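Pullulanase (Bacillus acidopullulyticus, PDB 2WAN) hydrolyses the alpha-1,6-glucosidic linkages of pullulan and, as a debranching enzyme, probably those of starch-derived dextrins. Local coordinates at residues 433-439 against 483-489; 423-427 against 643-647; 211-215 against 250-254; 228-232 against 253-257. One frame throughout, in Å; residues are numbered along the deposited sequence.

Contact 1: residues 433-439 against 483-489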
loop_
_atom_site.group_PDB
_atom_site.type_symbol
_atom_site.label_atom_id
_atom_site.label_comp_id
_atom_site.label_asym_id
_atom_site.label_seq_id
_atom_site.Cartn_x
_atom_site.Cartn_y
_atom_site.Cartn_z
ATOM N N GLU A 433 9.252 16.914 -5.994
ATOM C CA GLU A 433 9.891 15.758 -6.653
ATOM C C GLU A 433 9.323 15.540 -8.051
ATOM O O GLU A 433 8.162 15.817 -8.293
ATOM C CB GLU A 433 9.720 14.476 -5.825
ATOM C CG GLU A 433 10.434 14.555 -4.467
ATOM C CD GLU A 433 10.789 13.217 -3.866
ATOM O OE1 GLU A 433 10.179 12.192 -4.241
ATOM O OE2 GLU A 433 11.706 13.195 -3.002
ATOM N N VAL A 434 10.181 15.090 -8.968
ATOM C CA VAL A 434 9.731 14.529 -10.255
ATOM C C VAL A 434 10.277 13.107 -10.284
ATOM O O VAL A 434 11.494 12.889 -10.434
ATOM C CB VAL A 434 10.226 15.328 -11.473
ATOM C CG1 VAL A 434 9.540 14.777 -12.737
ATOM C CG2 VAL A 434 9.870 16.800 -11.320
ATOM N N ILE A 435 9.359 12.157 -10.123
ATOM C CA ILE A 435 9.711 10.780 -9.798
ATOM C C ILE A 435 9.809 9.944 -11.087
ATOM O O ILE A 435 8.915 9.971 -11.920
ATOM C CB ILE A 435 8.686 10.177 -8.800
ATOM C CG1 ILE A 435 8.693 10.981 -7.489
ATOM C CG2 ILE A 435 9.023 8.716 -8.504
ATOM C CD1 ILE A 435 7.549 10.610 -6.513
ATOM N N TYR A 436 10.892 9.184 -11.219
ATOM C CA TYR A 436 11.183 8.405 -12.420
ATOM C C TYR A 436 11.300 6.933 -12.034
ATOM O O TYR A 436 12.258 6.536 -11.367
ATOM C CB TYR A 436 12.500 8.931 -12.995
ATOM C CG TYR A 436 13.012 8.350 -14.302
ATOM C CD1 TYR A 436 13.891 7.272 -14.305
ATOM C CD2 TYR A 436 12.684 8.944 -15.524
ATOM C CE1 TYR A 436 14.416 6.760 -15.498
ATOM C CE2 TYR A 436 13.201 8.447 -16.734
ATOM C CZ TYR A 436 14.075 7.376 -16.712
ATOM O OH TYR A 436 14.602 6.908 -17.899
ATOM N N GLU A 437 10.313 6.129 -12.428
ATOM C CA GLU A 437 10.289 4.699 -12.057
ATOM C C GLU A 437 11.237 3.864 -12.923
ATOM O O GLU A 437 11.195 3.942 -14.153
ATOM C CB GLU A 437 8.869 4.130 -12.168
ATOM C CG GLU A 437 8.742 2.675 -11.649
ATOM C CD GLU A 437 7.308 2.133 -11.808
ATOM O OE1 GLU A 437 6.645 2.431 -12.827
ATOM O OE2 GLU A 437 6.859 1.389 -10.928
ATOM N N ALA A 438 12.097 3.068 -12.295
ATOM C CA ALA A 438 13.046 2.238 -13.051
ATOM C C ALA A 438 13.313 0.908 -12.348
ATOM O O ALA A 438 13.438 0.861 -11.129
ATOM C CB ALA A 438 14.381 2.999 -13.254
ATOM N N HIS A 439 13.400 -0.161 -13.138
ATOM C CA HIS A 439 13.837 -1.486 -12.673
ATOM C C HIS A 439 15.351 -1.609 -12.852
ATOM O O HIS A 439 15.877 -1.209 -13.893
ATOM C CB HIS A 439 13.087 -2.516 -13.525
ATOM C CG HIS A 439 13.282 -3.944 -13.115
ATOM N ND1 HIS A 439 14.398 -4.681 -13.474
ATOM C CD2 HIS A 439 12.467 -4.792 -12.451
ATOM C CE1 HIS A 439 14.270 -5.913 -13.012
ATOM N NE2 HIS A 439 13.105 -6.009 -12.397
ATOM N N ILE A 483 14.967 14.806 -13.920
ATOM C CA ILE A 483 14.184 14.184 -12.842
ATOM C C ILE A 483 14.919 14.307 -11.509
ATOM O O ILE A 483 16.146 14.416 -11.477
ATOM C CB ILE A 483 13.754 12.708 -13.153
ATOM C CG1 ILE A 483 14.972 11.770 -13.365
ATOM C CG2 ILE A 483 12.828 12.687 -14.424
ATOM C CD1 ILE A 483 15.561 11.153 -12.045
ATOM N N THR A 484 14.165 14.350 -10.417
ATOM C CA THR A 484 14.765 14.602 -9.106
ATOM C C THR A 484 14.976 13.332 -8.285
ATOM O O THR A 484 15.753 13.338 -7.331
ATOM C CB THR A 484 13.892 15.531 -8.228
ATOM O OG1 THR A 484 12.689 14.848 -7.852
ATOM C CG2 THR A 484 13.536 16.824 -8.970
ATOM N N THR A 485 14.242 12.271 -8.618
ATOM C CA THR A 485 14.129 11.126 -7.731
ATOM C C THR A 485 13.890 9.880 -8.570
ATOM O O THR A 485 13.012 9.873 -9.441
ATOM C CB THR A 485 12.946 11.294 -6.720
ATOM O OG1 THR A 485 12.966 12.617 -6.167
ATOM C CG2 THR A 485 13.035 10.284 -5.586
ATOM N N VAL A 486 14.703 8.846 -8.332
ATOM C CA VAL A 486 14.490 7.536 -8.976
ATOM C C VAL A 486 13.686 6.659 -8.023
ATOM O O VAL A 486 14.067 6.481 -6.864
ATOM C CB VAL A 486 15.838 6.854 -9.347
ATOM C CG1 VAL A 486 15.608 5.416 -9.826
ATOM C CG2 VAL A 486 16.529 7.635 -10.444
ATOM N N GLN A 487 12.570 6.111 -8.507
ATOM C CA GLN A 487 11.857 5.098 -7.747
ATOM C C GLN A 487 12.270 3.735 -8.284
ATOM O O GLN A 487 11.971 3.399 -9.431
ATOM C CB GLN A 487 10.341 5.285 -7.844
ATOM C CG GLN A 487 9.495 4.167 -7.159
ATOM C CD GLN A 487 8.018 4.341 -7.448
ATOM O OE1 GLN A 487 7.439 5.381 -7.145
ATOM N NE2 GLN A 487 7.411 3.342 -8.078
ATOM N N LEU A 488 12.977 2.960 -7.459
ATOM C CA LEU A 488 13.447 1.636 -7.892
ATOM C C LEU A 488 12.377 0.577 -7.697
ATOM O O LEU A 488 11.797 0.492 -6.611
ATOM C CB LEU A 488 14.687 1.221 -7.079
ATOM C CG LEU A 488 15.957 2.054 -7.223
ATOM C CD1 LEU A 488 16.981 1.539 -6.209
ATOM C CD2 LEU A 488 16.495 1.973 -8.639
ATOM N N GLN A 489 12.129 -0.243 -8.725
ATOM C CA GLN A 489 11.276 -1.435 -8.552
ATOM C C GLN A 489 11.952 -2.331 -7.498
ATOM O O GLN A 489 13.128 -2.127 -7.179
ATOM C CB GLN A 489 11.019 -2.147 -9.880
ATOM C CG GLN A 489 10.041 -1.379 -10.766
ATOM C CD GLN A 489 9.450 -2.257 -11.859
ATOM O OE1 GLN A 489 9.854 -2.165 -13.007
ATOM N NE2 GLN A 489 8.508 -3.129 -11.492
HETATM O O HOH W 1 8.400 0.868 -8.758
HETATM O O HOH W 2 4.768 2.541 -9.252
#

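Contact 2: residues 423-427 against 643-647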
loop_
_atom_site.group_PDB
_atom_site.type_symbol
_atom_site.label_atom_id
_atom_site.label_comp_id
_atom_site.label_asym_id
_atom_site.label_seq_id
_atom_site.Cartn_x
_atom_site.Cartn_y
_atom_site.Cartn_z
ATOM N N HIS A 423 24.988 12.891 1.315
ATOM C CA HIS A 423 23.910 13.804 1.721
ATOM C C HIS A 423 22.527 13.400 1.152
ATOM O O HIS A 423 22.382 13.178 -0.052
ATOM C CB HIS A 423 24.265 15.242 1.322
ATOM C CG HIS A 423 23.303 16.266 1.843
ATOM N ND1 HIS A 423 22.546 17.076 1.021
ATOM C CD2 HIS A 423 22.964 16.592 3.112
ATOM C CE1 HIS A 423 21.785 17.863 1.765
ATOM N NE2 HIS A 423 22.016 17.586 3.036
ATOM N N GLU A 424 21.530 13.323 2.039
ATOM C CA GLU A 424 20.142 13.007 1.671
ATOM C C GLU A 424 19.561 13.952 0.622
ATOM O O GLU A 424 19.919 15.143 0.549
ATOM C CB GLU A 424 19.237 12.969 2.914
ATOM C CG GLU A 424 19.232 14.250 3.763
ATOM C CD GLU A 424 20.354 14.311 4.816
ATOM O OE1 GLU A 424 21.339 13.531 4.750
ATOM O OE2 GLU A 424 20.246 15.162 5.722
ATOM N N GLN A 425 18.658 13.395 -0.181
ATOM C CA GLN A 425 17.970 14.133 -1.221
ATOM C C GLN A 425 16.461 14.117 -0.949
ATOM O O GLN A 425 15.696 13.350 -1.550
ATOM C CB GLN A 425 18.315 13.558 -2.595
ATOM C CG GLN A 425 19.740 13.820 -3.045
ATOM C CD GLN A 425 20.076 15.296 -3.140
ATOM O OE1 GLN A 425 21.120 15.738 -2.650
ATOM N NE2 GLN A 425 19.193 16.066 -3.763
ATOM N N THR A 426 16.064 14.952 0.005
ATOM C CA THR A 426 14.686 15.049 0.473
ATOM C C THR A 426 14.313 16.523 0.399
ATOM O O THR A 426 14.842 17.336 1.165
ATOM C CB THR A 426 14.557 14.553 1.931
ATOM O OG1 THR A 426 15.640 15.082 2.719
ATOM C CG2 THR A 426 14.641 13.021 1.991
ATOM N N PRO A 427 13.421 16.888 -0.536
ATOM C CA PRO A 427 13.079 18.302 -0.681
ATOM C C PRO A 427 12.098 18.785 0.394
ATOM O O PRO A 427 11.656 17.995 1.233
ATOM C CB PRO A 427 12.420 18.351 -2.054
ATOM C CG PRO A 427 11.717 17.050 -2.132
ATOM C CD PRO A 427 12.690 16.056 -1.513
ATOM N N ASN A 643 13.450 12.631 9.444
ATOM C CA ASN A 643 13.651 13.630 8.406
ATOM C C ASN A 643 12.293 14.020 7.821
ATOM O O ASN A 643 11.663 13.199 7.165
ATOM C CB ASN A 643 14.571 13.057 7.319
ATOM C CG ASN A 643 14.783 14.010 6.150
ATOM O OD1 ASN A 643 14.211 15.096 6.098
ATOM N ND2 ASN A 643 15.610 13.590 5.195
ATOM N N PRO A 644 11.834 15.271 8.066
ATOM C CA PRO A 644 10.492 15.659 7.603
ATOM C C PRO A 644 10.351 15.675 6.086
ATOM O O PRO A 644 9.233 15.721 5.592
ATOM C CB PRO A 644 10.303 17.080 8.172
ATOM C CG PRO A 644 11.654 17.549 8.517
ATOM C CD PRO A 644 12.470 16.336 8.866
ATOM N N GLY A 645 11.476 15.649 5.364
ATOM C CA GLY A 645 11.450 15.645 3.900
ATOM C C GLY A 645 11.255 14.276 3.256
ATOM O O GLY A 645 11.102 14.195 2.033
ATOM N N ILE A 646 11.252 13.200 4.052
ATOM C CA ILE A 646 11.043 11.861 3.478
ATOM C C ILE A 646 9.668 11.808 2.781
ATOM O O ILE A 646 8.669 12.288 3.322
ATOM C CB ILE A 646 11.225 10.746 4.545
ATOM C CG1 ILE A 646 12.714 10.638 4.907
ATOM C CG2 ILE A 646 10.717 9.393 4.020
ATOM C CD1 ILE A 646 13.053 9.681 6.080
ATOM N N VAL A 647 9.631 11.244 1.575
ATOM C CA VAL A 647 8.398 11.213 0.762
ATOM C C VAL A 647 7.836 9.803 0.739
ATOM O O VAL A 647 8.564 8.844 0.456
ATOM C CB VAL A 647 8.663 11.699 -0.677
ATOM C CG1 VAL A 647 7.373 11.646 -1.527
ATOM C CG2 VAL A 647 9.239 13.114 -0.660
HETATM O O HOH W 3 9.517 16.333 1.005
#

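Contact 3: residues 211-215 against 250-254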
loop_
_atom_site.group_PDB
_atom_site.type_symbol
_atom_site.label_atom_id
_atom_site.label_comp_id
_atom_site.label_asym_id
_atom_site.label_seq_id
_atom_site.Cartn_x
_atom_site.Cartn_y
_atom_site.Cartn_z
ATOM N N GLN A 211 -45.796 3.174 12.396
ATOM C CA GLN A 211 -45.642 1.763 12.057
ATOM C C GLN A 211 -44.175 1.410 11.938
ATOM O O GLN A 211 -43.383 2.211 11.446
ATOM C CB GLN A 211 -46.347 1.432 10.747
ATOM C CG GLN A 211 -47.817 1.123 10.893
ATOM C CD GLN A 211 -48.391 0.545 9.621
ATOM O OE1 GLN A 211 -49.526 0.086 9.591
ATOM N NE2 GLN A 211 -47.596 0.550 8.565
ATOM N N TYR A 212 -43.813 0.208 12.384
ATOM C CA TYR A 212 -42.435 -0.237 12.244
ATOM C C TYR A 212 -42.255 -1.748 12.080
ATOM O O TYR A 212 -43.174 -2.546 12.342
ATOM C CB TYR A 212 -41.588 0.267 13.415
ATOM C CG TYR A 212 -41.798 -0.531 14.675
ATOM C CD1 TYR A 212 -40.997 -1.637 14.957
ATOM C CD2 TYR A 212 -42.809 -0.194 15.580
ATOM C CE1 TYR A 212 -41.183 -2.389 16.113
ATOM C CE2 TYR A 212 -43.009 -0.944 16.741
ATOM C CZ TYR A 212 -42.186 -2.038 16.996
ATOM O OH TYR A 212 -42.358 -2.797 18.130
ATOM N N LYS A 213 -41.049 -2.103 11.634
ATOM C CA LYS A 213 -40.537 -3.460 11.591
ATOM C C LYS A 213 -39.040 -3.415 11.930
ATOM O O LYS A 213 -38.462 -2.334 12.144
ATOM C CB LYS A 213 -40.700 -4.077 10.193
ATOM C CG LYS A 213 -42.126 -4.198 9.687
ATOM C CD LYS A 213 -42.196 -5.192 8.545
ATOM C CE LYS A 213 -42.276 -6.614 9.092
ATOM N NZ LYS A 213 -42.318 -7.645 8.031
ATOM N N ILE A 214 -38.428 -4.592 11.974
ATOM C CA ILE A 214 -36.977 -4.710 12.036
ATOM C C ILE A 214 -36.525 -5.393 10.754
ATOM O O ILE A 214 -36.924 -6.538 10.478
ATOM C CB ILE A 214 -36.520 -5.524 13.286
ATOM C CG1 ILE A 214 -36.922 -4.822 14.596
ATOM C CG2 ILE A 214 -35.021 -5.830 13.244
ATOM C CD1 ILE A 214 -36.209 -3.512 14.897
ATOM N N ALA A 215 -35.710 -4.691 9.960
ATOM C CA ALA A 215 -35.161 -5.253 8.727
ATOM C C ALA A 215 -33.725 -5.679 8.946
ATOM O O ALA A 215 -32.958 -4.970 9.599
ATOM C CB ALA A 215 -35.254 -4.243 7.576
ATOM N N GLN A 250 -37.923 -12.315 17.659
ATOM C CA GLN A 250 -38.975 -11.527 18.290
ATOM C C GLN A 250 -38.661 -10.036 18.281
ATOM O O GLN A 250 -37.506 -9.633 18.415
ATOM C CB GLN A 250 -39.224 -12.000 19.720
ATOM C CG GLN A 250 -40.185 -13.176 19.837
ATOM C CD GLN A 250 -40.255 -13.699 21.259
ATOM O OE1 GLN A 250 -39.258 -14.183 21.803
ATOM N NE2 GLN A 250 -41.431 -13.586 21.877
ATOM N N VAL A 251 -39.709 -9.237 18.118
ATOM C CA VAL A 251 -39.618 -7.787 18.046
ATOM C C VAL A 251 -40.571 -7.187 19.074
ATOM O O VAL A 251 -41.761 -7.515 19.091
ATOM C CB VAL A 251 -39.984 -7.275 16.622
ATOM C CG1 VAL A 251 -40.087 -5.751 16.590
ATOM C CG2 VAL A 251 -38.974 -7.791 15.599
ATOM N N PHE A 252 -40.036 -6.317 19.926
ATOM C CA PHE A 252 -40.814 -5.665 20.969
ATOM C C PHE A 252 -40.574 -4.167 20.932
ATOM O O PHE A 252 -39.545 -3.707 20.441
ATOM C CB PHE A 252 -40.391 -6.169 22.360
ATOM C CG PHE A 252 -40.528 -7.650 22.547
ATOM C CD1 PHE A 252 -41.774 -8.220 22.799
ATOM C CD2 PHE A 252 -39.409 -8.474 22.492
ATOM C CE1 PHE A 252 -41.902 -9.595 22.984
ATOM C CE2 PHE A 252 -39.525 -9.849 22.677
ATOM C CZ PHE A 252 -40.776 -10.409 22.925
ATOM N N ASP A 253 -41.528 -3.410 21.460
ATOM C CA ASP A 253 -41.285 -2.020 21.844
ATOM C C ASP A 253 -41.788 -1.808 23.269
ATOM O O ASP A 253 -42.611 -2.581 23.762
ATOM C CB ASP A 253 -41.908 -1.024 20.853
ATOM C CG ASP A 253 -43.429 -1.079 20.829
ATOM O OD1 ASP A 253 -43.985 -1.767 19.947
ATOM O OD2 ASP A 253 -44.073 -0.422 21.676
ATOM N N SER A 254 -41.287 -0.761 23.924
ATOM C CA SER A 254 -41.567 -0.523 25.341
ATOM C C SER A 254 -42.960 0.058 25.613
ATOM O O SER A 254 -43.381 0.134 26.769
ATOM C CB SER A 254 -40.485 0.374 25.957
ATOM O OG SER A 254 -40.453 1.642 25.318
HETATM O O HOH W 4 -43.612 -5.478 18.498
#

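Contact 4: residues 228-232 against 253-257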
loop_
_atom_site.group_PDB
_atom_site.type_symbol
_atom_site.label_atom_id
_atom_site.label_comp_id
_atom_site.label_asym_id
_atom_site.label_seq_id
_atom_site.Cartn_x
_atom_site.Cartn_y
_atom_site.Cartn_z
ATOM N N ASN A 228 -46.426 -5.334 9.759
ATOM C CA ASN A 228 -46.076 -4.037 10.338
ATOM C C ASN A 228 -46.643 -3.919 11.757
ATOM O O ASN A 228 -47.769 -4.365 12.024
ATOM C CB ASN A 228 -46.605 -2.874 9.473
ATOM C CG ASN A 228 -46.069 -2.893 8.044
ATOM O OD1 ASN A 228 -46.768 -2.501 7.101
ATOM N ND2 ASN A 228 -44.841 -3.355 7.874
ATOM N N VAL A 229 -45.870 -3.320 12.664
ATOM C CA VAL A 229 -46.313 -3.133 14.047
ATOM C C VAL A 229 -46.824 -1.707 14.253
ATOM O O VAL A 229 -46.138 -0.738 13.900
ATOM C CB VAL A 229 -45.184 -3.440 15.078
ATOM C CG1 VAL A 229 -45.693 -3.253 16.509
ATOM C CG2 VAL A 229 -44.654 -4.854 14.904
ATOM N N SER A 230 -48.022 -1.587 14.824
ATOM C CA SER A 230 -48.608 -0.282 15.175
ATOM C C SER A 230 -48.111 0.217 16.524
ATOM O O SER A 230 -48.080 -0.537 17.501
ATOM C CB SER A 230 -50.140 -0.357 15.204
ATOM O OG SER A 230 -50.648 -0.708 13.930
ATOM N N LEU A 231 -47.748 1.498 16.559
ATOM C CA LEU A 231 -47.236 2.164 17.758
ATOM C C LEU A 231 -47.861 3.552 17.902
ATOM O O LEU A 231 -47.653 4.425 17.053
ATOM C CB LEU A 231 -45.702 2.281 17.692
ATOM C CG LEU A 231 -44.949 3.132 18.727
ATOM C CD1 LEU A 231 -44.872 2.426 20.063
ATOM C CD2 LEU A 231 -43.551 3.457 18.236
ATOM N N THR A 232 -48.628 3.752 18.970
ATOM C CA THR A 232 -49.161 5.076 19.281
ATOM C C THR A 232 -48.377 5.703 20.438
ATOM O O THR A 232 -48.224 5.098 21.499
ATOM C CB THR A 232 -50.680 5.051 19.589
ATOM O OG1 THR A 232 -50.938 4.148 20.666
ATOM C CG2 THR A 232 -51.464 4.592 18.382
ATOM N N ASP A 253 -41.528 -3.410 21.460
ATOM C CA ASP A 253 -41.285 -2.020 21.844
ATOM C C ASP A 253 -41.788 -1.808 23.269
ATOM O O ASP A 253 -42.611 -2.581 23.762
ATOM C CB ASP A 253 -41.908 -1.024 20.853
ATOM C CG ASP A 253 -43.429 -1.079 20.829
ATOM O OD1 ASP A 253 -43.985 -1.767 19.947
ATOM O OD2 ASP A 253 -44.073 -0.422 21.676
ATOM N N SER A 254 -41.287 -0.761 23.924
ATOM C CA SER A 254 -41.567 -0.523 25.341
ATOM C C SER A 254 -42.960 0.058 25.613
ATOM O O SER A 254 -43.381 0.134 26.769
ATOM C CB SER A 254 -40.485 0.374 25.957
ATOM O OG SER A 254 -40.453 1.642 25.318
ATOM N N VAL A 255 -43.667 0.469 24.561
ATOM C CA VAL A 255 -45.035 0.969 24.711
ATOM C C VAL A 255 -46.041 -0.179 24.635
ATOM O O VAL A 255 -46.907 -0.306 25.506
ATOM C CB VAL A 255 -45.375 2.072 23.679
ATOM C CG1 VAL A 255 -46.822 2.548 23.833
ATOM C CG2 VAL A 255 -44.419 3.245 23.816
ATOM N N ASN A 256 -45.924 -1.010 23.597
ATOM C CA ASN A 256 -46.792 -2.180 23.436
ATOM C C ASN A 256 -46.474 -3.292 24.435
ATOM O O ASN A 256 -47.351 -4.088 24.780
ATOM C CB ASN A 256 -46.724 -2.735 22.008
ATOM C CG ASN A 256 -47.346 -1.799 20.981
ATOM O OD1 ASN A 256 -48.492 -1.382 21.117
ATOM N ND2 ASN A 256 -46.590 -1.480 19.935
ATOM N N HIS A 257 -45.223 -3.352 24.885
ATOM C CA HIS A 257 -44.802 -4.340 25.883
ATOM C C HIS A 257 -43.887 -3.686 26.925
ATOM O O HIS A 257 -42.661 -3.768 26.809
ATOM C CB HIS A 257 -44.124 -5.541 25.214
ATOM C CG HIS A 257 -45.040 -6.328 24.326
ATOM N ND1 HIS A 257 -45.087 -6.153 22.960
ATOM C CD2 HIS A 257 -45.958 -7.281 24.615
ATOM C CE1 HIS A 257 -45.987 -6.970 22.442
ATOM N NE2 HIS A 257 -46.531 -7.665 23.425
HETATM O O HOH W 5 -49.413 1.185 20.446
#

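Contact 1: residues 433-439 against 483-489
Val434 N gives its hydrogen to Thr484 OG1 at 2.8 Å; chi1 of 69° puts that hydroxyl between its own backbone N and carbonyl carbon, facing Val434 N. Thr484 OG1 also shares a 2.8 Å hydrogen bond with Thr485 OG1, and Thr484 N returns a bond to Val434 O. A parallel ladder follows: Tyr436 N to Thr485 O, Gln487 N to Tyr436 O, Ala438 N to Gln487 O (2.9 Å, 166°) and Gln489 N to Ala438 O. On the face carrying Glu437 and Gln487, these side chains lie side by side, planes 79° apart, and two waters join Glu437 OE2 to Gln487 NE2; Glu437 OE1 accepts from His735 N, and Gln487 OE1 bonds to Tyr649 OH. Glu433 packs its carboxylate carbon CD against Thr485 OG1 at 3.2 Å, while OE1 bonds weakly to Asn549 ND2. An alanine at Glu433 is likely to leave Asn549 ND2 without this mate and open a gap beside Thr485. On the other face Tyr436 CB packs 3.8 Å from Ile483 CG1. These are the first two strands of the parallel (beta/alpha)8 barrel: 773-777 closes it beside 435-438, 547-552 flanks 485-488, and Leu478 and Leu481 of helix 474-481 cover Tyr436.

Contact 2: residues 423-427 against 643-647
Asn643 and Thr426 meet where the loop leading into the barrel's first strand crosses the turn between helix 629-642 and strand 647-650. That turn is a type I beta turn from Asn643 to Ile646, with an Asx turn built into its start. Its internal bonds come first: Ile646 N reaches Asn643 O at 3.1 Å, and Gly645 N reaches Asn643 OD1 at 2.9 Å, the donor standing 50° above the carbonyl plane.

With OD1 spent inside the turn, the other end of the same amide faces the 423-427 loop. Asn643 ND2 donates to Thr426 OG1 at 2.9 Å with an angle of 164°, and the hydroxyl lies close to the amide plane. The threonine rotation brings this about: chi1 of 44° sets OG1 between the backbone N and the carbonyl carbon, facing the amide. A leucine in place of Asn643 would probably leave both Thr426 OG1 and Gly645 N without these partners, and the turn less firmly tied to the loop.

Packing is modest. Thr426 CG2 sits 3.4 Å from Asn643 ND2 and lies against Ile646 CG1 at 4.2 Å. Gly645 fits closely against the loop, where a beta carbon would run into Thr426 CB and Pro427 O. Elsewhere in the loop, Gln425 N bonds to Asp617 OD1, just ahead of strand 618-621. Last comes a shared water, which donates to Pro427 O at 2.7 Å and to Gly645 O at 2.9 Å, joining the two backbones through one molecule.

Contact 3: residues 211-215 against 250-254
Tyr212 points its ring across the interface of two sheets, and its hydroxyl ends against Asp253. The phenol OH donates to Asp253 OD1 at 2.6 Å, using the anti lone pair of that oxygen. The carboxylate oxygen lies in the plane of the tyrosine ring, at its edge, yet the carboxylate itself is turned 81° against the ring. A chi1 of 78°, with CG between the backbone N and the carbonyl carbon, sends the ring in this direction. A water donates both to Tyr212 OH (3.0 Å) and to Val251 O (2.8 Å), so the hydroxyl is held by two partners.

Val251 points back at Tyr212 from the facing strand; its CG1 meets the ring edge at CE1, 3.6 Å away. Its other methyl, CG2, packs on Ile214 CG1 at 3.7 Å, and that isoleucine carbon also touches CG1, resting against the fork of the valine.

The axes of the two strands approach to 8.2 Å at 140°, as expected of layers facing each other in a beta sandwich, here in the pullulanase X25 region. Strand 208-216 is the middle one of three, between 166-170 and 223-233, while 250-253 edges the other sheet beside 238-245, whose Phe242 meets the Tyr212 ring edge-to-face.

Contact 4: residues 228-232 against 253-257
Asn256, in the Asx motif that ends strand 250-253, reaches over to the backbone of Ser230 on strand 223-233, an edge strand of the facing sheet. Its ND2 donates to Ser230 O at 3.0 Å with an angle of 152°, the oxygen tilted somewhat from the amide plane. The remaining hydrogen of ND2 goes to the syn lone pair of Asp253 OD1, the oxygen that also takes the Tyr212 hydroxyl. On the other end of the amide, Asn256 OD1 accepts from a water at 2.8 Å, and that water in turn accepts from Thr232 N. Three partners thus fix the rotation of the amide.

The aspartate is occupied at both oxygens. Asp253 OD2 receives Asn256 N at 2.7 Å along a nearly straight bond of 176°, from above the carboxylate plane, and Val255 N more weakly. With His257 N bonded to Asp253 O at 2.9 Å, the turn is tied through both side chain and backbone.

Leu231 supplies the apolar part. CG anti to the backbone N (chi1 171°), together with the bend at chi2, brings CD1 to the turn, 3.4 Å from Asp253 OD2 and 3.7 Å from Val255 CB; leucine and valine cross at about a right angle. Val255 CG1 also lies against Thr232 O, and Val229 CG1 brushes Asn256 ND2. Phe242 of strand 238-245 lies against both Leu231 and Asp253. An Asx motif at the end of one strand, tied by its asparagine to an edge strand of the facing sheet, joins the two layers of a beta sandwich.

Overall arrangement
The four contacts fall into two distant pairs. Contacts 1 and 2 belong to the catalytic barrel, centres 14 Å apart, and meet at Glu433, whose OE2 lies 3.4 Å from Pro427 CD and from Val647 CG2. Contact 2 sits where chain enters the barrel strands; the far ends of the contact 1 strands, at His439 and Gln489, point to the side where alpha-amylase-family barrels carry their active site. Contacts 3 and 4 lie in the X25 sandwich, centres 7 Å apart, sharing Asp253 and Ser254; Tyr212 O and Val229 N, 2.8 Å apart, probably hydrogen-bond between neighbouring strands. About 60 Å separates the centres of contacts 1 and 3, on opposite sides of the chain's centre.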